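PDB 7A0Q: CrtC domain-containing protein from Fusarium vanettenii 77-13-4, which probably adds water to kievitone, an antifungal isoflavonoid of bean plants, as a secreted kievitone hydratase of the lyase class. Local coordinates for residues A[264-269]-A[285-290]; A[220-225]-A[235-240]; A[121-126]-A[138-143]. One frame throughout, in Å; residues are numbered along the deposited sequence.

Contact 1 of 3, residues A[264-269]-A[285-290]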
loop_
_atom_site.group_PDB
_atom_site.type_symbol
_atom_site.label_atom_id
_atom_site.label_comp_id
_atom_site.label_asym_id
_atom_site.label_seq_id
_atom_site.Cartn_x
_atom_site.Cartn_y
_atom_site.Cartn_z
ATOM N N LEU A 264 10.329 1.580 -16.222
ATOM C CA LEU A 264 9.322 2.589 -16.541
ATOM C C LEU A 264 9.951 3.979 -16.566
ATOM O O LEU A 264 11.027 4.214 -16.015
ATOM C CB LEU A 264 8.132 2.558 -15.557
ATOM C CG LEU A 264 8.381 2.896 -14.083
ATOM C CD1 LEU A 264 8.431 4.396 -13.803
ATOM C CD2 LEU A 264 7.319 2.235 -13.205
ATOM N N GLU A 265 9.257 4.896 -17.228
ATOM C CA GLU A 265 9.580 6.318 -17.196
ATOM C C GLU A 265 8.536 7.028 -16.346
ATOM O O GLU A 265 7.334 6.811 -16.529
ATOM C CB GLU A 265 9.616 6.907 -18.610
ATOM C CG GLU A 265 10.659 6.268 -19.502
ATOM C CD GLU A 265 10.629 6.814 -20.917
ATOM O OE1 GLU A 265 9.913 7.810 -21.156
ATOM O OE2 GLU A 265 11.325 6.244 -21.782
ATOM N N PHE A 266 8.998 7.887 -15.437
ATOM C CA PHE A 266 8.167 8.517 -14.420
ATOM C C PHE A 266 8.181 10.022 -14.626
ATOM O O PHE A 266 9.255 10.621 -14.717
ATOM C CB PHE A 266 8.702 8.155 -13.029
ATOM C CG PHE A 266 8.169 9.006 -11.900
ATOM C CD1 PHE A 266 6.944 8.721 -11.307
ATOM C CD2 PHE A 266 8.940 10.038 -11.372
ATOM C CE1 PHE A 266 6.478 9.482 -10.245
ATOM C CE2 PHE A 266 8.476 10.802 -10.310
ATOM C CZ PHE A 266 7.254 10.522 -9.742
ATOM N N THR A 267 7.001 10.630 -14.695
ATOM C CA THR A 267 6.893 12.083 -14.844
ATOM C C THR A 267 5.939 12.627 -13.794
ATOM O O THR A 267 4.715 12.406 -13.901
ATOM C CB THR A 267 6.411 12.471 -16.238
ATOM O OG1 THR A 267 7.335 11.982 -17.216
ATOM C CG2 THR A 267 6.328 14.004 -16.360
ATOM N N PRO A 268 6.431 13.323 -12.774
ATOM C CA PRO A 268 5.521 13.996 -11.843
ATOM C C PRO A 268 5.062 15.321 -12.434
ATOM O O PRO A 268 5.845 16.062 -13.035
ATOM C CB PRO A 268 6.390 14.203 -10.599
ATOM C CG PRO A 268 7.782 14.387 -11.173
ATOM C CD PRO A 268 7.849 13.552 -12.437
ATOM N N ILE A 269 3.777 15.614 -12.267
ATOM C CA ILE A 269 3.156 16.781 -12.882
ATOM C C ILE A 269 2.660 17.701 -11.779
ATOM O O ILE A 269 1.928 17.267 -10.881
ATOM C CB ILE A 269 2.017 16.374 -13.832
ATOM C CG1 ILE A 269 2.578 15.506 -14.962
ATOM C CG2 ILE A 269 1.340 17.610 -14.424
ATOM C CD1 ILE A 269 1.538 14.765 -15.749
ATOM N N LEU A 285 0.292 16.187 -7.864
ATOM C CA LEU A 285 -1.005 15.522 -7.771
ATOM C C LEU A 285 -1.427 14.832 -9.065
ATOM O O LEU A 285 -2.543 14.317 -9.140
ATOM C CB LEU A 285 -2.092 16.510 -7.335
ATOM C CG LEU A 285 -2.012 17.003 -5.892
ATOM C CD1 LEU A 285 -3.235 17.840 -5.568
ATOM C CD2 LEU A 285 -1.905 15.831 -4.905
ATOM N N ASP A 286 -0.568 14.805 -10.081
ATOM C CA ASP A 286 -0.816 14.047 -11.299
ATOM C C ASP A 286 0.510 13.473 -11.768
ATOM O O ASP A 286 1.572 13.986 -11.423
ATOM C CB ASP A 286 -1.444 14.914 -12.408
ATOM C CG ASP A 286 -2.779 15.509 -11.992
ATOM O OD1 ASP A 286 -3.822 14.859 -12.207
ATOM O OD2 ASP A 286 -2.782 16.620 -11.425
ATOM N N TRP A 287 0.435 12.389 -12.541
ATOM C CA TRP A 287 1.632 11.680 -12.980
ATOM C C TRP A 287 1.393 11.066 -14.350
ATOM O O TRP A 287 0.256 10.797 -14.751
ATOM C CB TRP A 287 2.044 10.558 -11.995
ATOM C CG TRP A 287 2.288 11.022 -10.598
ATOM C CD1 TRP A 287 3.489 11.330 -10.031
ATOM C CD2 TRP A 287 1.300 11.237 -9.589
ATOM N NE1 TRP A 287 3.307 11.738 -8.732
ATOM C CE2 TRP A 287 1.971 11.689 -8.436
ATOM C CE3 TRP A 287 -0.090 11.092 -9.549
ATOM C CZ2 TRP A 287 1.297 12.006 -7.255
ATOM C CZ3 TRP A 287 -0.755 11.403 -8.377
ATOM C CH2 TRP A 287 -0.059 11.854 -7.245
ATOM N N LYS A 288 2.495 10.809 -15.050
ATOM C CA LYS A 288 2.511 9.906 -16.187
ATOM C C LYS A 288 3.495 8.777 -15.914
ATOM O O LYS A 288 4.581 9.011 -15.370
ATOM C CB LYS A 288 2.895 10.638 -17.484
ATOM C CG LYS A 288 1.756 11.465 -18.073
ATOM C CD LYS A 288 2.143 12.115 -19.398
ATOM C CE LYS A 288 1.602 13.535 -19.498
ATOM N NZ LYS A 288 1.447 13.991 -20.913
ATOM N N LEU A 289 3.108 7.558 -16.293
ATOM C CA LEU A 289 3.996 6.403 -16.275
ATOM C C LEU A 289 3.991 5.768 -17.652
ATOM O O LEU A 289 2.925 5.541 -18.229
ATOM C CB LEU A 289 3.561 5.359 -15.245
ATOM C CG LEU A 289 3.529 5.774 -13.776
ATOM C CD1 LEU A 289 2.782 4.727 -12.947
ATOM C CD2 LEU A 289 4.929 5.978 -13.229
ATOM N N LYS A 290 5.174 5.468 -18.164
ATOM C CA LYS A 290 5.334 4.703 -19.395
ATOM C C LYS A 290 6.043 3.420 -18.985
ATOM O O LYS A 290 7.233 3.457 -18.669
ATOM C CB LYS A 290 6.151 5.502 -20.407
ATOM C CG LYS A 290 6.524 4.782 -21.673
ATOM C CD LYS A 290 6.803 5.783 -22.788
ATOM C CE LYS A 290 6.733 5.118 -24.145
ATOM N NZ LYS A 290 5.574 4.188 -24.212
#

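Contact 2 of 3, residues A[220-225]-A[235-240]. With NAG (2-acetamido-2-deoxy-beta-D-glucopyranose), chain C.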
loop_
_atom_site.group_PDB
_atom_site.type_symbol
_atom_site.label_atom_id
_atom_site.label_comp_id
_atom_site.label_asym_id
_atom_site.label_seq_id
_atom_site.Cartn_x
_atom_site.Cartn_y
_atom_site.Cartn_z
ATOM N N THR A 220 8.486 7.488 -4.761
ATOM C CA THR A 220 7.070 7.350 -5.065
ATOM C C THR A 220 6.800 5.882 -5.349
ATOM O O THR A 220 7.569 5.238 -6.078
ATOM C CB THR A 220 6.659 8.214 -6.261
ATOM O OG1 THR A 220 6.935 9.591 -5.964
ATOM C CG2 THR A 220 5.163 8.058 -6.559
ATOM N N TRP A 221 5.713 5.362 -4.768
ATOM C CA TRP A 221 5.246 4.003 -5.018
ATOM C C TRP A 221 3.818 4.059 -5.537
ATOM O O TRP A 221 2.970 4.760 -4.967
ATOM C CB TRP A 221 5.313 3.156 -3.740
ATOM C CG TRP A 221 4.804 1.733 -3.868
ATOM C CD1 TRP A 221 5.386 0.715 -4.579
ATOM C CD2 TRP A 221 3.639 1.171 -3.239
ATOM N NE1 TRP A 221 4.644 -0.448 -4.438
ATOM C CE2 TRP A 221 3.573 -0.192 -3.624
ATOM C CE3 TRP A 221 2.652 1.685 -2.390
ATOM C CZ2 TRP A 221 2.556 -1.046 -3.186
ATOM C CZ3 TRP A 221 1.634 0.831 -1.947
ATOM C CH2 TRP A 221 1.593 -0.518 -2.359
ATOM N N PHE A 222 3.548 3.302 -6.591
ATOM C CA PHE A 222 2.206 3.157 -7.135
ATOM C C PHE A 222 1.697 1.735 -6.942
ATOM O O PHE A 222 2.412 0.758 -7.201
ATOM C CB PHE A 222 2.160 3.480 -8.627
ATOM C CG PHE A 222 2.372 4.924 -8.944
ATOM C CD1 PHE A 222 1.304 5.814 -8.916
ATOM C CD2 PHE A 222 3.632 5.394 -9.288
ATOM C CE1 PHE A 222 1.490 7.159 -9.214
ATOM C CE2 PHE A 222 3.826 6.740 -9.598
ATOM C CZ PHE A 222 2.763 7.619 -9.564
ATOM N N GLN A 223 0.432 1.639 -6.546
ATOM C CA GLN A 223 -0.304 0.387 -6.422
ATOM C C GLN A 223 -1.504 0.508 -7.351
ATOM O O GLN A 223 -2.405 1.306 -7.082
ATOM C CB GLN A 223 -0.744 0.184 -4.973
ATOM C CG GLN A 223 -1.612 -1.038 -4.768
ATOM C CD GLN A 223 -2.618 -0.879 -3.644
ATOM O OE1 GLN A 223 -3.801 -1.164 -3.826
ATOM N NE2 GLN A 223 -2.153 -0.447 -2.465
ATOM N N LEU A 224 -1.528 -0.257 -8.443
ATOM C CA LEU A 224 -2.532 -0.043 -9.483
ATOM C C LEU A 224 -3.395 -1.276 -9.730
ATOM O O LEU A 224 -2.894 -2.407 -9.789
ATOM C CB LEU A 224 -1.881 0.390 -10.803
ATOM C CG LEU A 224 -0.915 1.575 -10.704
ATOM C CD1 LEU A 224 -0.301 1.869 -12.074
ATOM C CD2 LEU A 224 -1.591 2.828 -10.097
ATOM N N HIS A 225 -4.689 -1.031 -9.932
ATOM C CA HIS A 225 -5.673 -2.044 -10.303
ATOM C C HIS A 225 -6.315 -1.662 -11.631
ATOM O O HIS A 225 -6.631 -0.489 -11.854
ATOM C CB HIS A 225 -6.773 -2.180 -9.242
ATOM C CG HIS A 225 -6.246 -2.458 -7.871
ATOM N ND1 HIS A 225 -6.228 -3.721 -7.322
ATOM C CD2 HIS A 225 -5.660 -1.642 -6.964
ATOM C CE1 HIS A 225 -5.680 -3.668 -6.117
ATOM N NE2 HIS A 225 -5.315 -2.417 -5.884
ATOM N N ALA A 235 4.783 -0.449 -8.330
ATOM C CA ALA A 235 5.816 0.273 -9.070
ATOM C C ALA A 235 6.584 1.203 -8.146
ATOM O O ALA A 235 5.981 1.973 -7.393
ATOM C CB ALA A 235 5.198 1.084 -10.218
ATOM N N TRP A 236 7.913 1.176 -8.257
ATOM C CA TRP A 236 8.792 1.975 -7.407
ATOM C C TRP A 236 9.634 2.930 -8.243
ATOM O O TRP A 236 10.214 2.534 -9.260
ATOM C CB TRP A 236 9.753 1.088 -6.610
ATOM C CG TRP A 236 9.138 0.314 -5.472
ATOM C CD1 TRP A 236 8.641 -0.952 -5.523
ATOM C CD2 TRP A 236 9.029 0.744 -4.114
ATOM N NE1 TRP A 236 8.192 -1.336 -4.267
ATOM C CE2 TRP A 236 8.422 -0.308 -3.387
ATOM C CE3 TRP A 236 9.366 1.928 -3.442
ATOM C CZ2 TRP A 236 8.166 -0.214 -2.019
ATOM C CZ3 TRP A 236 9.118 2.015 -2.086
ATOM C CH2 TRP A 236 8.519 0.952 -1.387
ATOM N N ILE A 237 9.767 4.170 -7.763
ATOM C CA ILE A 237 10.662 5.159 -8.378
ATOM C C ILE A 237 11.457 5.832 -7.264
ATOM O O ILE A 237 10.872 6.380 -6.325
ATOM C CB ILE A 237 9.892 6.210 -9.195
ATOM C CG1 ILE A 237 8.940 5.542 -10.188
ATOM C CG2 ILE A 237 10.873 7.125 -9.927
ATOM C CD1 ILE A 237 7.526 5.403 -9.649
ATOM N N PHE A 238 12.787 5.797 -7.368
ATOM C CA PHE A 238 13.653 6.487 -6.408
ATOM C C PHE A 238 15.079 6.438 -6.929
ATOM O O PHE A 238 15.417 5.620 -7.783
ATOM C CB PHE A 238 13.581 5.885 -4.992
ATOM C CG PHE A 238 13.878 4.402 -4.935
ATOM C CD1 PHE A 238 15.187 3.945 -4.855
ATOM C CD2 PHE A 238 12.843 3.467 -4.946
ATOM C CE1 PHE A 238 15.478 2.591 -4.799
ATOM C CE2 PHE A 238 13.123 2.097 -4.896
ATOM C CZ PHE A 238 14.440 1.658 -4.816
ATOM N N SER A 239 15.919 7.313 -6.386
ATOM C CA SER A 239 17.325 7.336 -6.766
ATOM C C SER A 239 18.146 6.415 -5.877
ATOM O O SER A 239 17.885 6.289 -4.676
ATOM C CB SER A 239 17.880 8.755 -6.670
ATOM O OG SER A 239 17.176 9.633 -7.522
ATOM N N ASP A 240 19.153 5.783 -6.478
ATOM C CA ASP A 240 20.124 4.985 -5.742
ATOM C C ASP A 240 21.447 5.742 -5.749
ATOM O O ASP A 240 22.202 5.651 -6.728
ATOM C CB ASP A 240 20.290 3.602 -6.385
ATOM C CG ASP A 240 21.279 2.727 -5.640
ATOM O OD1 ASP A 240 22.030 3.239 -4.779
ATOM O OD2 ASP A 240 21.312 1.508 -5.906
HETATM C C1 NAG C . 12.474 12.778 -4.585
HETATM C C2 NAG C . 11.562 12.736 -5.799
HETATM C C3 NAG C . 12.057 13.714 -6.866
HETATM C C4 NAG C . 12.296 15.107 -6.298
HETATM C C5 NAG C . 13.115 15.063 -5.016
HETATM C C6 NAG C . 13.128 16.391 -4.296
HETATM C C7 NAG C . 10.373 10.680 -6.436
HETATM C C8 NAG C . 10.495 9.349 -7.106
HETATM N N2 NAG C . 11.494 11.398 -6.363
HETATM O O3 NAG C . 11.087 13.772 -7.908
HETATM O O4 NAG C . 13.060 15.851 -7.243
HETATM O O5 NAG C . 12.552 14.119 -4.093
HETATM O O6 NAG C . 11.804 16.804 -3.983
HETATM O O7 NAG C . 9.313 11.076 -5.961
#

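Contact 3 of 3, residues A[121-126]-A[138-143]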
loop_
_atom_site.group_PDB
_atom_site.type_symbol
_atom_site.label_atom_id
_atom_site.label_comp_id
_atom_site.label_asym_id
_atom_site.label_seq_id
_atom_site.Cartn_x
_atom_site.Cartn_y
_atom_site.Cartn_z
ATOM N N GLY A 121 -0.909 1.597 21.274
ATOM C CA GLY A 121 -2.207 1.781 21.889
ATOM C C GLY A 121 -3.187 0.728 21.400
ATOM O O GLY A 121 -2.822 -0.413 21.108
ATOM N N ASN A 122 -4.454 1.124 21.304
ATOM C CA ASN A 122 -5.515 0.228 20.838
ATOM C C ASN A 122 -5.696 0.298 19.331
ATOM O O ASN A 122 -6.819 0.317 18.825
ATOM C CB ASN A 122 -6.822 0.554 21.556
ATOM C CG ASN A 122 -7.775 -0.631 21.607
ATOM O OD1 ASN A 122 -7.412 -1.761 21.260
ATOM N ND2 ASN A 122 -9.006 -0.376 22.039
ATOM N N ASN A 123 -4.588 0.359 18.593
ATOM C CA ASN A 123 -4.568 0.465 17.144
ATOM C C ASN A 123 -3.458 -0.441 16.647
ATOM O O ASN A 123 -2.389 -0.481 17.253
ATOM C CB ASN A 123 -4.277 1.901 16.679
ATOM C CG ASN A 123 -4.956 2.951 17.536
ATOM O OD1 ASN A 123 -6.149 3.192 17.400
ATOM N ND2 ASN A 123 -4.187 3.604 18.407
ATOM N N GLY A 124 -3.686 -1.163 15.555
ATOM C CA GLY A 124 -2.599 -1.970 15.029
ATOM C C GLY A 124 -3.033 -2.915 13.919
ATOM O O GLY A 124 -4.086 -2.739 13.291
ATOM N N ILE A 125 -2.165 -3.898 13.667
ATOM C CA ILE A 125 -2.384 -4.945 12.671
ATOM C C ILE A 125 -2.036 -6.269 13.329
ATOM O O ILE A 125 -1.012 -6.380 14.011
ATOM C CB ILE A 125 -1.545 -4.708 11.397
ATOM C CG1 ILE A 125 -2.012 -3.428 10.684
ATOM C CG2 ILE A 125 -1.628 -5.915 10.459
ATOM C CD1 ILE A 125 -1.098 -2.977 9.545
ATOM N N LYS A 126 -2.909 -7.260 13.190
ATOM C CA LYS A 126 -2.601 -8.536 13.813
ATOM C C LYS A 126 -3.132 -9.674 12.962
ATOM O O LYS A 126 -4.106 -9.524 12.219
ATOM C CB LYS A 126 -3.185 -8.628 15.231
ATOM C CG LYS A 126 -4.699 -8.574 15.283
ATOM C CD LYS A 126 -5.224 -8.586 16.737
ATOM C CE LYS A 126 -4.847 -9.874 17.463
ATOM N NZ LYS A 126 -5.580 -10.017 18.769
ATOM N N SER A 138 -6.739 -5.209 10.467
ATOM C CA SER A 138 -6.273 -3.832 10.637
ATOM C C SER A 138 -7.325 -3.076 11.434
ATOM O O SER A 138 -8.483 -3.016 11.019
ATOM C CB SER A 138 -6.035 -3.136 9.291
ATOM O OG SER A 138 -4.968 -3.741 8.582
ATOM N N TYR A 139 -6.931 -2.490 12.562
ATOM C CA TYR A 139 -7.923 -1.866 13.431
ATOM C C TYR A 139 -7.395 -0.563 14.015
ATOM O O TYR A 139 -6.189 -0.375 14.203
ATOM C CB TYR A 139 -8.361 -2.820 14.553
ATOM C CG TYR A 139 -7.254 -3.159 15.517
ATOM C CD1 TYR A 139 -6.322 -4.147 15.208
ATOM C CD2 TYR A 139 -7.119 -2.479 16.723
ATOM C CE1 TYR A 139 -5.291 -4.458 16.076
ATOM C CE2 TYR A 139 -6.089 -2.787 17.609
ATOM C CZ TYR A 139 -5.187 -3.781 17.278
ATOM O OH TYR A 139 -4.152 -4.097 18.132
ATOM N N SER A 140 -8.330 0.343 14.293
ATOM C CA SER A 140 -8.016 1.674 14.781
ATOM C C SER A 140 -9.140 2.114 15.706
ATOM O O SER A 140 -10.320 1.866 15.419
ATOM C CB SER A 140 -7.850 2.667 13.618
ATOM O OG SER A 140 -7.573 3.975 14.096
ATOM N N ASN A 141 -8.760 2.759 16.825
ATOM C CA ASN A 141 -9.704 3.258 17.832
ATOM C C ASN A 141 -9.213 4.637 18.248
ATOM O O ASN A 141 -8.763 4.862 19.374
ATOM C CB ASN A 141 -9.812 2.311 19.019
ATOM C CG ASN A 141 -10.425 0.993 18.635
ATOM O OD1 ASN A 141 -11.637 0.900 18.422
ATOM N ND2 ASN A 141 -9.598 -0.035 18.527
ATOM N N HIS A 142 -9.273 5.548 17.290
ATOM C CA HIS A 142 -8.829 6.920 17.421
ATOM C C HIS A 142 -10.000 7.809 17.044
ATOM O O HIS A 142 -10.812 7.447 16.188
ATOM C CB HIS A 142 -7.631 7.169 16.502
ATOM C CG HIS A 142 -6.890 8.439 16.773
ATOM N ND1 HIS A 142 -5.790 8.494 17.602
ATOM C CD2 HIS A 142 -7.059 9.692 16.287
ATOM C CE1 HIS A 142 -5.329 9.732 17.635
ATOM N NE2 HIS A 142 -6.081 10.479 16.846
ATOM N N ASP A 143 -10.115 8.951 17.708
ATOM C CA ASP A 143 -11.195 9.862 17.366
ATOM C C ASP A 143 -11.100 10.237 15.892
ATOM O O ASP A 143 -10.029 10.600 15.397
ATOM C CB ASP A 143 -11.149 11.103 18.258
ATOM C CG ASP A 143 -11.720 10.842 19.641
ATOM O OD1 ASP A 143 -12.607 9.968 19.768
ATOM O OD2 ASP A 143 -11.280 11.510 20.599
HETATM O O HOH W 1 -3.925 -2.893 20.629
HETATM O O HOH W 2 -6.335 5.299 20.217
HETATM O O HOH W 3 -4.937 6.699 19.189
#

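Contact 1 of 3, residues A[264-269]-A[285-290]
F266 and W287 meet rim to rim on the inner side of a beta hairpin in the C-terminal lipocalin-like barrel. Their side chains run side by side. F266 CE1 lies 3.5 Å from W287 CD1, and the planes of the two rings differ by 33°. F266 has CG anti to its own N (chi1 165°), which swings the ring along the strand toward W287. L289 sits on the same face. Its CD2 touches the edge of the F266 ring, 3.9 Å from F266 CD1, and also meets L264. P268 adds its CB beside W287 CD1. F222 of strand 218-225 packs edge-to-face with W287, so this face belongs to the barrel interior.

The antiparallel backbones are joined at E265-K290 and T267-K288 by two hydrogen bonds each. The face of E265, T267, I269, D286, K288 and K290 is more polar. I269 CD1 lies across the aliphatic part of K288, 3.9 Å from K288 CE. D286 is buried, and its carboxylate is held by S300 and by a salt bridge to R272. E265 and K290 lie alongside each other without a salt bridge: E265 OE1 stays 6.4 Å from K290 NZ, and its nearest K290 atom is CD at 4.1 Å.

Contact 2 of 3, residues A[220-225]-A[235-240]
W221 reaches over the indole of W236, and the two rings are inclined to each other by 41°. W221 CD1 does the touching. It stands over one face of W236, toward the rim, 3.4 Å from W236 CE2. W221 CB lies over the six-membered ring of W236, 4.3 Å from its centroid, in a CH-pi contact. The W221 indole takes this position with CG anti to the backbone N (chi1 178°). The same CD1 is 3.1 Å from A235 O. Both indole nitrogens have partners nearby: S234 OG takes the N-H of W221, and E175 takes that of W236.

The two strands form the first hairpin of the closed eight-stranded barrel in the lipocalin-like domain. W221 and W236 are a non-hydrogen-bonded pair. The hydrogen-bonded pairs T220-I237 and F222-A235 flank them, each with two backbone bonds. The tryptophan face looks toward the N-terminal domain, where D206 touches W221 and Q208 touches W236. A bound imidazole, probably from the crystallisation liquor, also lies against W221.

The other face carries F222, A235, T220 and I237. I237 CD1 meets the edge of the F222 ring in its plane, 3.9 Å from F222 CD2. F222 CB packs on A235 CB. At the end of this face the N-acetyl group of a protein-linked glycan settles on the hairpin. T220 OG1 donates a hydrogen bond of 2.8 Å to O7 of the sugar, and the acetyl methyl C8 lies 3.6 Å from I237 CG2.

Contact 3 of 3, residues A[121-126]-A[138-143]
Y139 lays one face of its ring over the backbone of G124. G124 N stands above the ring centre, and G124 CA makes a CH-pi contact 4.1 Å from the centroid. The ring gets there because CG of Y139 sits between its own N and carbonyl carbon (chi1 65°), which folds it across the neighbouring strand. G124, having no side chain, lets the ring lie directly on its backbone, with Y139 CZ 3.5 Å from G124 N. G124 and Y139 are a hydrogen-bonded pair of the antiparallel hairpin 123-127/136-142 in the N-terminal lipocalin domain.

Two asparagines continue the bonding beyond the G124-Y139 pair. N123 turns its amide (chi2 -78°) so that OD1 accepts N141 N at 2.7 Å, nearly straight at 174°. N141 ND2 returns a bond of 2.8 Å to N122 O, with that oxygen in its amide plane. N123 ND2 is hydrogen-bonded to V120 O. A water joins Y139 OH to G121 O.

On the other face, I125 CG1 rests 3.6 Å from S138 OG, whose hydroxyl is bonded to Y151 and S61. Beyond the G124-Y139 pair, side-chain amides thus take over the bonding between the two segments. With its OD1 and ND2 both engaged, the N123 amide is probably fixed in its rotation.

Contacts 1 and 2 belong to the same eight-stranded barrel and touch each other. L289 packs on F222, while L264 and F266 pack on I237, so the two hairpins share one apolar interior. Contact 2 is wholly buried, with aromatic residues on both faces. Contact 1 is partly buried and keeps its lysines and E265 on an exposed side. Both reach the glycan, through P268 in one and T220 and I237 in the other. Contact 3 lies in the N-terminal domain, across the chain's centre, about 27 Å from contact 2 between centres. Its chemistry is the most polar, with asparagine amides bonded to backbone and a single tyrosine ring laid on a glycine, instead of clustered aromatic side chains.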